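Local atomic coordinates of flagella basal body P-ring formation protein FlgA (Salmonella typhimurium, PDB entry 3TEE), a protein that takes part in assembly of the flagellar P-ring in the periplasm, probably as a chaperone or modulator for that assembly. Residues Val22-Cys36 with Ala57-Gln71. Numbering follows the deposited sequence.
Sequences VVVTLRSSPNLLPSC and ARCANEKRYLQVNVQ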
ATOM      1  N   VAL A  22     -23.507   0.902  -5.950  1.00 28.37           N
ATOM      2  CA  VAL A  22     -22.848   1.492  -7.113  1.00 27.35           C
ATOM      3  C   VAL A  22     -23.894   2.101  -8.031  1.00 30.29           C
ATOM      4  O   VAL A  22     -24.765   1.387  -8.551  1.00 29.76           O
ATOM      5  CB  VAL A  22     -21.969   0.443  -7.861  1.00 29.41           C
ATOM      6  CG1 VAL A  22     -21.319   1.062  -9.111  1.00 29.25           C
ATOM      7  CG2 VAL A  22     -20.923  -0.169  -6.937  1.00 28.67           C
ATOM      8  N   VAL A  23     -23.789   3.427  -8.234  1.00 27.02           N
ATOM      9  CA  VAL A  23     -24.717   4.189  -9.066  1.00 28.17           C
ATOM     10  C   VAL A  23     -23.939   4.799 -10.204  1.00 30.98           C
ATOM     11  O   VAL A  23     -22.959   5.510  -9.970  1.00 31.48           O
ATOM     12  CB  VAL A  23     -25.493   5.265  -8.249  1.00 32.07           C
ATOM     13  CG1 VAL A  23     -26.419   6.093  -9.162  1.00 31.73           C
ATOM     14  CG2 VAL A  23     -26.285   4.619  -7.099  1.00 31.74           C
ATOM     15  N   VAL A  24     -24.375   4.514 -11.427  1.00 27.69           N
ATOM     16  CA  VAL A  24     -23.705   4.982 -12.641  1.00 27.37           C
ATOM     17  C   VAL A  24     -24.553   6.025 -13.358  1.00 33.17           C
ATOM     18  O   VAL A  24     -25.740   5.806 -13.602  1.00 32.41           O
ATOM     19  CB  VAL A  24     -23.293   3.794 -13.568  1.00 31.31           C
ATOM     20  CG1 VAL A  24     -22.567   4.290 -14.836  1.00 31.60           C
ATOM     21  CG2 VAL A  24     -22.416   2.784 -12.821  1.00 30.83           C
ATOM     22  N   THR A  25     -23.923   7.136 -13.726  1.00 30.69           N
ATOM     23  CA  THR A  25     -24.584   8.204 -14.494  1.00 30.65           C
ATOM     24  C   THR A  25     -23.779   8.487 -15.751  1.00 33.07           C
ATOM     25  O   THR A  25     -22.573   8.746 -15.659  1.00 31.43           O
ATOM     26  CB  THR A  25     -24.711   9.482 -13.632  1.00 39.58           C
ATOM     27  OG1 THR A  25     -25.312   9.124 -12.380  1.00 41.16           O
ATOM     28  CG2 THR A  25     -25.581  10.555 -14.315  1.00 44.04           C
ATOM     29  N   LEU A  26     -24.438   8.486 -16.915  1.00 33.32           N
ATOM     30  CA  LEU A  26     -23.748   8.826 -18.173  1.00 36.41           C
ATOM     31  C   LEU A  26     -23.517  10.354 -18.279  1.00 42.43           C
ATOM     32  O   LEU A  26     -24.457  11.113 -18.091  1.00 43.40           O
ATOM     33  CB  LEU A  26     -24.555   8.312 -19.369  1.00 37.76           C
ATOM     34  CG  LEU A  26     -23.881   8.482 -20.727  1.00 45.29           C
ATOM     35  CD1 LEU A  26     -22.867   7.351 -20.995  1.00 45.40           C
ATOM     36  CD2 LEU A  26     -24.924   8.568 -21.827  1.00 51.41           C
ATOM     37  N   ARG A  27     -22.277  10.794 -18.522  1.00 40.95           N
ATOM     38  CA  ARG A  27     -21.921  12.222 -18.640  1.00 42.65           C
ATOM     39  C   ARG A  27     -21.727  12.640 -20.104  1.00 50.75           C
ATOM     40  O   ARG A  27     -21.772  13.837 -20.413  1.00 51.91           O
ATOM     41  CB  ARG A  27     -20.643  12.560 -17.848  1.00 42.06           C
ATOM     42  CG  ARG A  27     -20.692  12.187 -16.368  1.00 52.85           C
ATOM     43  CD  ARG A  27     -19.648  12.917 -15.541  1.00 64.65           C
ATOM     44  NE  ARG A  27     -18.281  12.786 -16.053  1.00 70.74           N
ATOM     45  CZ  ARG A  27     -17.495  13.815 -16.365  1.00 86.89           C
ATOM     46  NH1 ARG A  27     -17.935  15.061 -16.232  1.00 77.34           N
ATOM     47  NH2 ARG A  27     -16.268  13.606 -16.819  1.00 74.73           N
ATOM     48  N   SER A  28     -21.459  11.673 -20.996  1.00 46.30           N
ATOM     49  CA  SER A  28     -21.271  11.994 -22.417  1.00 47.04           C
ATOM     50  C   SER A  28     -22.618  11.972 -23.166  1.00 52.49           C
ATOM     51  O   SER A  28     -23.622  11.484 -22.635  1.00 51.06           O
ATOM     52  CB  SER A  28     -20.233  11.074 -23.062  1.00 47.69           C
ATOM     53  OG  SER A  28     -20.486   9.718 -22.755  1.00 43.85           O
ATOM     54  N   SER A  29     -22.646  12.564 -24.365  1.00 52.67           N
ATOM     55  CA  SER A  29     -23.834  12.665 -25.205  1.00 53.68           C
ATOM     56  C   SER A  29     -24.446  11.287 -25.528  1.00 60.14           C
ATOM     57  O   SER A  29     -23.707  10.386 -25.917  1.00 58.74           O
ATOM     58  CB  SER A  29     -23.506  13.428 -26.489  1.00 58.50           C
ATOM     59  OG  SER A  29     -24.482  13.230 -27.499  1.00 70.05           O
ATOM     60  N   PRO A  30     -25.784  11.109 -25.395  1.00 60.69           N
ATOM     61  CA  PRO A  30     -26.392   9.804 -25.726  1.00 61.54           C
ATOM     62  C   PRO A  30     -26.301   9.416 -27.212  1.00 67.25           C
ATOM     63  O   PRO A  30     -26.571   8.265 -27.551  1.00 68.91           O
ATOM     64  CB  PRO A  30     -27.848   9.949 -25.256  1.00 63.22           C
ATOM     65  CG  PRO A  30     -27.862  11.171 -24.360  1.00 67.19           C
ATOM     66  CD  PRO A  30     -26.807  12.067 -24.929  1.00 62.87           C
ATOM     67  N   ASN A  31     -25.894  10.347 -28.089  1.00 63.19           N
ATOM     68  CA  ASN A  31     -25.750  10.073 -29.521  1.00 64.29           C
ATOM     69  C   ASN A  31     -24.499   9.229 -29.788  1.00 67.39           C
ATOM     70  O   ASN A  31     -24.440   8.517 -30.795  1.00 67.26           O
ATOM     71  CB  ASN A  31     -25.721  11.374 -30.340  1.00 70.81           C
ATOM     72  CG  ASN A  31     -26.930  12.265 -30.137  1.00103.92           C
ATOM     73  OD1 ASN A  31     -26.818  13.394 -29.647  1.00102.65           O
ATOM     74  ND2 ASN A  31     -28.114  11.779 -30.500  1.00 95.81           N
ATOM     75  N   LEU A  32     -23.500   9.303 -28.874  1.00 61.58           N
ATOM     76  CA  LEU A  32     -22.289   8.503 -28.973  1.00 59.64           C
ATOM     77  C   LEU A  32     -22.352   7.174 -28.180  1.00 55.73           C
ATOM     78  O   LEU A  32     -21.315   6.573 -27.903  1.00 53.86           O
ATOM     79  CB  LEU A  32     -20.996   9.312 -28.759  1.00 60.28           C
ATOM     80  CG  LEU A  32     -20.795  10.105 -27.479  1.00 65.21           C
ATOM     81  CD1 LEU A  32     -20.045   9.286 -26.436  1.00 65.81           C
ATOM     82  CD2 LEU A  32     -19.988  11.352 -27.759  1.00 67.39           C
ATOM     83  N   LEU A  33     -23.579   6.704 -27.858  1.00 47.03           N
ATOM     84  CA  LEU A  33     -23.786   5.436 -27.156  1.00 44.60           C
ATOM     85  C   LEU A  33     -23.621   4.268 -28.125  1.00 44.14           C
ATOM     86  O   LEU A  33     -23.933   4.417 -29.318  1.00 43.41           O
ATOM     87  CB  LEU A  33     -25.191   5.356 -26.512  1.00 43.68           C
ATOM     88  CG  LEU A  33     -25.429   6.163 -25.228  1.00 47.08           C
ATOM     89  CD1 LEU A  33     -26.905   6.094 -24.837  1.00 47.74           C
ATOM     90  CD2 LEU A  33     -24.552   5.666 -24.064  1.00 45.37           C
ATOM     91  N   PRO A  34     -23.153   3.086 -27.655  1.00 39.18           N
ATOM     92  CA  PRO A  34     -23.035   1.930 -28.574  1.00 38.98           C
ATOM     93  C   PRO A  34     -24.402   1.515 -29.146  1.00 42.89           C
ATOM     94  O   PRO A  34     -25.415   1.647 -28.455  1.00 41.01           O
ATOM     95  CB  PRO A  34     -22.451   0.836 -27.685  1.00 40.06           C
ATOM     96  CG  PRO A  34     -22.761   1.254 -26.308  1.00 42.56           C
ATOM     97  CD  PRO A  34     -22.701   2.731 -26.296  1.00 38.60           C
ATOM     98  N   SER A  35     -24.437   1.063 -30.405  1.00 41.15           N
ATOM     99  CA  SER A  35     -25.681   0.658 -31.083  1.00 41.90           C
ATOM    100  C   SER A  35     -26.047  -0.790 -30.812  1.00 46.24           C
ATOM    101  O   SER A  35     -27.217  -1.148 -30.955  1.00 47.08           O
ATOM    102  CB  SER A  35     -25.544   0.834 -32.593  1.00 48.26           C
ATOM    103  OG  SER A  35     -25.126   2.147 -32.923  1.00 64.13           O
ATOM    104  N   CYS A  36     -25.051  -1.657 -30.540  1.00 39.99           N
ATOM    105  CA  CYS A  36     -25.348  -3.072 -30.365  1.00 38.28           C
ATOM    106  C   CYS A  36     -26.054  -3.384 -29.050  1.00 41.17           C
ATOM    107  O   CYS A  36     -26.058  -2.567 -28.124  1.00 40.00           O
ATOM    108  CB  CYS A  36     -24.106  -3.930 -30.570  1.00 38.20           C
ATOM    109  SG  CYS A  36     -22.847  -3.692 -29.292  1.00 40.41           S
ATOM    110  N   ALA A  57     -16.656   1.347 -25.045  1.00 31.04           N
ATOM    111  CA  ALA A  57     -17.775   0.442 -25.330  1.00 30.13           C
ATOM    112  C   ALA A  57     -17.651   0.034 -26.784  1.00 33.40           C
ATOM    113  O   ALA A  57     -17.707   0.888 -27.683  1.00 31.53           O
ATOM    114  CB  ALA A  57     -19.109   1.138 -25.075  1.00 29.45           C
ATOM    115  N   ARG A  58     -17.407  -1.260 -27.022  1.00 30.05           N
ATOM    116  CA  ARG A  58     -17.201  -1.740 -28.383  1.00 30.78           C
ATOM    117  C   ARG A  58     -18.390  -2.496 -28.908  1.00 33.48           C
ATOM    118  O   ARG A  58     -18.972  -3.283 -28.180  1.00 32.63           O
ATOM    119  CB  ARG A  58     -15.966  -2.661 -28.471  1.00 33.06           C
ATOM    120  CG  ARG A  58     -14.617  -1.947 -28.332  1.00 36.42           C
ATOM    121  CD  ARG A  58     -13.504  -2.961 -28.586  1.00 39.44           C
ATOM    122  NE  ARG A  58     -12.171  -2.359 -28.666  1.00 43.72           N
ATOM    123  CZ  ARG A  58     -11.434  -2.034 -27.612  1.00 52.15           C
ATOM    124  NH1 ARG A  58     -10.231  -1.501 -27.775  1.00 43.03           N
ATOM    125  NH2 ARG A  58     -11.900  -2.222 -26.386  1.00 41.89           N
ATOM    126  N   CYS A  59     -18.680  -2.320 -30.190  1.00 31.96           N
ATOM    127  CA  CYS A  59     -19.696  -3.055 -30.958  1.00 33.50           C
ATOM    128  C   CYS A  59     -19.010  -3.356 -32.272  1.00 36.66           C
ATOM    129  O   CYS A  59     -17.943  -2.786 -32.552  1.00 35.57           O
ATOM    130  CB  CYS A  59     -20.941  -2.197 -31.207  1.00 35.55           C
ATOM    131  SG  CYS A  59     -21.966  -1.901 -29.758  1.00 39.74           S
ATOM    132  N   ALA A  60     -19.630  -4.194 -33.123  1.00 34.32           N
ATOM    133  CA  ALA A  60     -19.115  -4.398 -34.472  1.00 36.73           C
ATOM    134  C   ALA A  60     -19.060  -2.972 -35.119  1.00 42.42           C
ATOM    135  O   ALA A  60     -20.031  -2.216 -35.003  1.00 42.88           O
ATOM    136  CB  ALA A  60     -20.076  -5.285 -35.258  1.00 38.31           C
ATOM    137  N   ASN A  61     -17.921  -2.584 -35.704  1.00 39.57           N
ATOM    138  CA  ASN A  61     -17.748  -1.244 -36.317  1.00 41.05           C
ATOM    139  C   ASN A  61     -17.878  -0.030 -35.400  1.00 41.25           C
ATOM    140  O   ASN A  61     -18.058   1.083 -35.913  1.00 39.96           O
ATOM    141  CB  ASN A  61     -18.618  -1.045 -37.599  1.00 48.74           C
ATOM    142  CG  ASN A  61     -18.720  -2.270 -38.448  1.00 65.92           C
ATOM    143  OD1 ASN A  61     -17.720  -2.800 -38.932  1.00 62.76           O
ATOM    144  ND2 ASN A  61     -19.927  -2.788 -38.555  1.00 60.72           N
ATOM    145  N   GLU A  62     -17.781  -0.204 -34.057  1.00 34.82           N
ATOM    146  CA  GLU A  62     -17.804   0.948 -33.161  1.00 33.45           C
ATOM    147  C   GLU A  62     -16.854   0.782 -32.012  1.00 35.75           C
ATOM    148  O   GLU A  62     -16.789  -0.289 -31.423  1.00 35.34           O
ATOM    149  CB  GLU A  62     -19.198   1.222 -32.553  1.00 35.18           C
ATOM    150  CG  GLU A  62     -20.301   1.523 -33.554  1.00 46.69           C
ATOM    151  CD  GLU A  62     -21.695   1.562 -32.956  1.00 53.18           C
ATOM    152  OE1 GLU A  62     -21.826   1.836 -31.743  1.00 41.48           O
ATOM    153  OE2 GLU A  62     -22.662   1.353 -33.718  1.00 62.16           O
ATOM    154  N   LYS A  63     -16.216   1.875 -31.612  1.00 31.84           N
ATOM    155  CA  LYS A  63     -15.406   1.933 -30.409  1.00 31.06           C
ATOM    156  C   LYS A  63     -15.778   3.263 -29.741  1.00 35.22           C
ATOM    157  O   LYS A  63     -15.186   4.297 -30.043  1.00 35.51           O
ATOM    158  CB  LYS A  63     -13.899   1.821 -30.730  1.00 32.14           C
ATOM    159  CG  LYS A  63     -13.044   1.905 -29.466  1.00 39.32           C
ATOM    160  CD  LYS A  63     -11.556   1.957 -29.818  1.00 45.17           C
ATOM    161  CE  LYS A  63     -10.712   1.858 -28.575  1.00 48.02           C
ATOM    162  NZ  LYS A  63      -9.291   2.147 -28.886  1.00 51.74           N
ATOM    163  N   ARG A  64     -16.803   3.244 -28.897  1.00 31.12           N
ATOM    164  CA  ARG A  64     -17.292   4.463 -28.241  1.00 31.14           C
ATOM    165  C   ARG A  64     -16.484   4.769 -27.017  1.00 37.29           C
ATOM    166  O   ARG A  64     -16.108   3.836 -26.297  1.00 37.34           O
ATOM    167  CB  ARG A  64     -18.768   4.315 -27.808  1.00 31.28           C
ATOM    168  CG  ARG A  64     -19.725   3.853 -28.930  1.00 35.34           C
ATOM    169  CD  ARG A  64     -19.792   4.815 -30.104  1.00 42.18           C
ATOM    170  NE  ARG A  64     -20.899   4.465 -30.992  1.00 46.24           N
ATOM    171  CZ  ARG A  64     -21.494   5.312 -31.820  1.00 60.58           C
ATOM    172  NH1 ARG A  64     -21.078   6.569 -31.908  1.00 44.55           N
ATOM    173  NH2 ARG A  64     -22.519   4.913 -32.560  1.00 50.89           N
ATOM    174  N   TYR A  65     -16.252   6.073 -26.751  1.00 35.20           N
ATOM    175  CA  TYR A  65     -15.575   6.532 -25.538  1.00 36.47           C
ATOM    176  C   TYR A  65     -16.660   7.173 -24.692  1.00 40.58           C
ATOM    177  O   TYR A  65     -17.125   8.275 -25.010  1.00 42.37           O
ATOM    178  CB  TYR A  65     -14.467   7.567 -25.829  1.00 41.04           C
ATOM    179  CG  TYR A  65     -13.279   7.107 -26.645  1.00 47.41           C
ATOM    180  CD1 TYR A  65     -12.818   5.793 -26.566  1.00 50.34           C
ATOM    181  CD2 TYR A  65     -12.546   8.007 -27.412  1.00 49.99           C
ATOM    182  CE1 TYR A  65     -11.692   5.375 -27.285  1.00 50.91           C
ATOM    183  CE2 TYR A  65     -11.405   7.609 -28.108  1.00 52.03           C
ATOM    184  CZ  TYR A  65     -10.988   6.288 -28.051  1.00 60.75           C
ATOM    185  OH  TYR A  65      -9.881   5.891 -28.762  1.00 66.50           O
ATOM    186  N   LEU A  66     -17.121   6.466 -23.666  1.00 33.55           N
ATOM    187  CA  LEU A  66     -18.181   6.982 -22.816  1.00 33.17           C
ATOM    188  C   LEU A  66     -17.609   7.654 -21.586  1.00 38.46           C
ATOM    189  O   LEU A  66     -16.595   7.208 -21.050  1.00 38.54           O
ATOM    190  CB  LEU A  66     -19.181   5.872 -22.403  1.00 32.58           C
ATOM    191  CG  LEU A  66     -19.733   4.951 -23.511  1.00 35.51           C
ATOM    192  CD1 LEU A  66     -20.653   3.915 -22.914  1.00 34.35           C
ATOM    193  CD2 LEU A  66     -20.479   5.749 -24.624  1.00 38.14           C
ATOM    194  N   GLN A  67     -18.243   8.738 -21.148  1.00 35.07           N
ATOM    195  CA  GLN A  67     -17.827   9.401 -19.920  1.00 34.63           C
ATOM    196  C   GLN A  67     -18.928   9.117 -18.931  1.00 36.91           C
ATOM    197  O   GLN A  67     -20.103   9.350 -19.223  1.00 36.20           O
ATOM    198  CB  GLN A  67     -17.644  10.914 -20.099  1.00 37.33           C
ATOM    199  CG  GLN A  67     -16.501  11.309 -21.044  1.00 53.90           C
ATOM    200  CD  GLN A  67     -16.418  12.812 -21.137  1.00 70.61           C
ATOM    201  OE1 GLN A  67     -17.358  13.492 -21.577  1.00 65.05           O
ATOM    202  NE2 GLN A  67     -15.325  13.363 -20.638  1.00 59.61           N
ATOM    203  N   VAL A  68     -18.568   8.515 -17.798  1.00 32.42           N
ATOM    204  CA  VAL A  68     -19.568   8.164 -16.791  1.00 30.96           C
ATOM    205  C   VAL A  68     -19.102   8.668 -15.425  1.00 32.91           C
ATOM    206  O   VAL A  68     -17.912   8.822 -15.185  1.00 32.27           O
ATOM    207  CB  VAL A  68     -19.915   6.636 -16.716  1.00 35.15           C
ATOM    208  CG1 VAL A  68     -20.422   6.083 -18.051  1.00 35.69           C
ATOM    209  CG2 VAL A  68     -18.733   5.818 -16.204  1.00 35.32           C
ATOM    210  N   ASN A  69     -20.042   8.872 -14.542  1.00 30.91           N
ATOM    211  CA  ASN A  69     -19.758   9.171 -13.151  1.00 31.08           C
ATOM    212  C   ASN A  69     -20.214   7.923 -12.364  1.00 33.22           C
ATOM    213  O   ASN A  69     -21.339   7.453 -12.529  1.00 32.40           O
ATOM    214  CB  ASN A  69     -20.488  10.423 -12.660  1.00 31.34           C
ATOM    215  CG  ASN A  69     -20.234  10.642 -11.176  1.00 39.07           C
ATOM    216  OD1 ASN A  69     -21.038  10.266 -10.333  1.00 35.64           O
ATOM    217  ND2 ASN A  69     -19.044  11.088 -10.823  1.00 35.13           N
ATOM    218  N   VAL A  70     -19.327   7.385 -11.551  1.00 28.95           N
ATOM    219  CA  VAL A  70     -19.636   6.193 -10.758  1.00 28.45           C
ATOM    220  C   VAL A  70     -19.593   6.554  -9.272  1.00 30.78           C
ATOM    221  O   VAL A  70     -18.536   6.842  -8.724  1.00 31.67           O
ATOM    222  CB  VAL A  70     -18.684   5.020 -11.093  1.00 30.70           C
ATOM    223  CG1 VAL A  70     -18.995   3.777 -10.251  1.00 28.87           C
ATOM    224  CG2 VAL A  70     -18.693   4.699 -12.589  1.00 30.48           C
ATOM    225  N   GLN A  71     -20.746   6.528  -8.632  1.00 29.36           N
ATOM    226  CA  GLN A  71     -20.827   6.745  -7.178  1.00 28.92           C
ATOM    227  C   GLN A  71     -20.679   5.373  -6.533  1.00 32.90           C
ATOM    228  O   GLN A  71     -21.441   4.462  -6.862  1.00 31.31           O
ATOM    229  CB  GLN A  71     -22.178   7.361  -6.794  1.00 30.13           C
ATOM    230  CG  GLN A  71     -22.452   8.723  -7.428  1.00 36.43           C
ATOM    231  CD  GLN A  71     -23.742   9.349  -6.945  1.00 52.32           C
ATOM    232  OE1 GLN A  71     -24.619   8.697  -6.369  1.00 38.65           O
ATOM    233  NE2 GLN A  71     -23.862  10.655  -7.119  1.00 56.31           N
TER
HETATM  234  O   HOH W   1     -23.499   8.453 -10.672  1.00 37.22           O
HETATM  235  O   HOH W   2     -16.370  10.895 -16.910  1.00 43.85           O
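V23 and T25 form hydrogen-bonded antiparallel pairs with Q71 and N69, and regular pairing ends at L26 opposite V68. There the chain turns off: Q67 O accepts from R27 N (2.7 Å) and, less straight, from S28 N, both reaching it from the same face of its plane. S28 OG, set between its own N and carbonyl carbon (chi1 49°), takes Q67 N almost linearly (2.9 Å, 176°) where a strand carbonyl would otherwise serve.

The tight side holds V22, V24, L26, L66, V68 and V70, with F11 of helix 2-14 against V22 and V24; L26 CD1 lies 4.0 Å from V68 CG1. The other side is looser and wet: R27 crosses N69 at a slant, its CD against N69 CB, and one water links its NH2 to V68 O.

Further on, P34 CB sits 3.5 Å from C59 SG, beside the C36–C59 disulfide. E62 grips S35 with both oxygens: OE2 meets OG at 2.7 Å through its syn lone pair, OE1 takes the backbone N. R64 NE reaches OE1 from above the carboxylate plane in a salt bridge.

The result is an antiparallel edge strand whose departing loop is stitched by a disulfide to the 57-59/62-71 beta hairpin, closed by a type II turn.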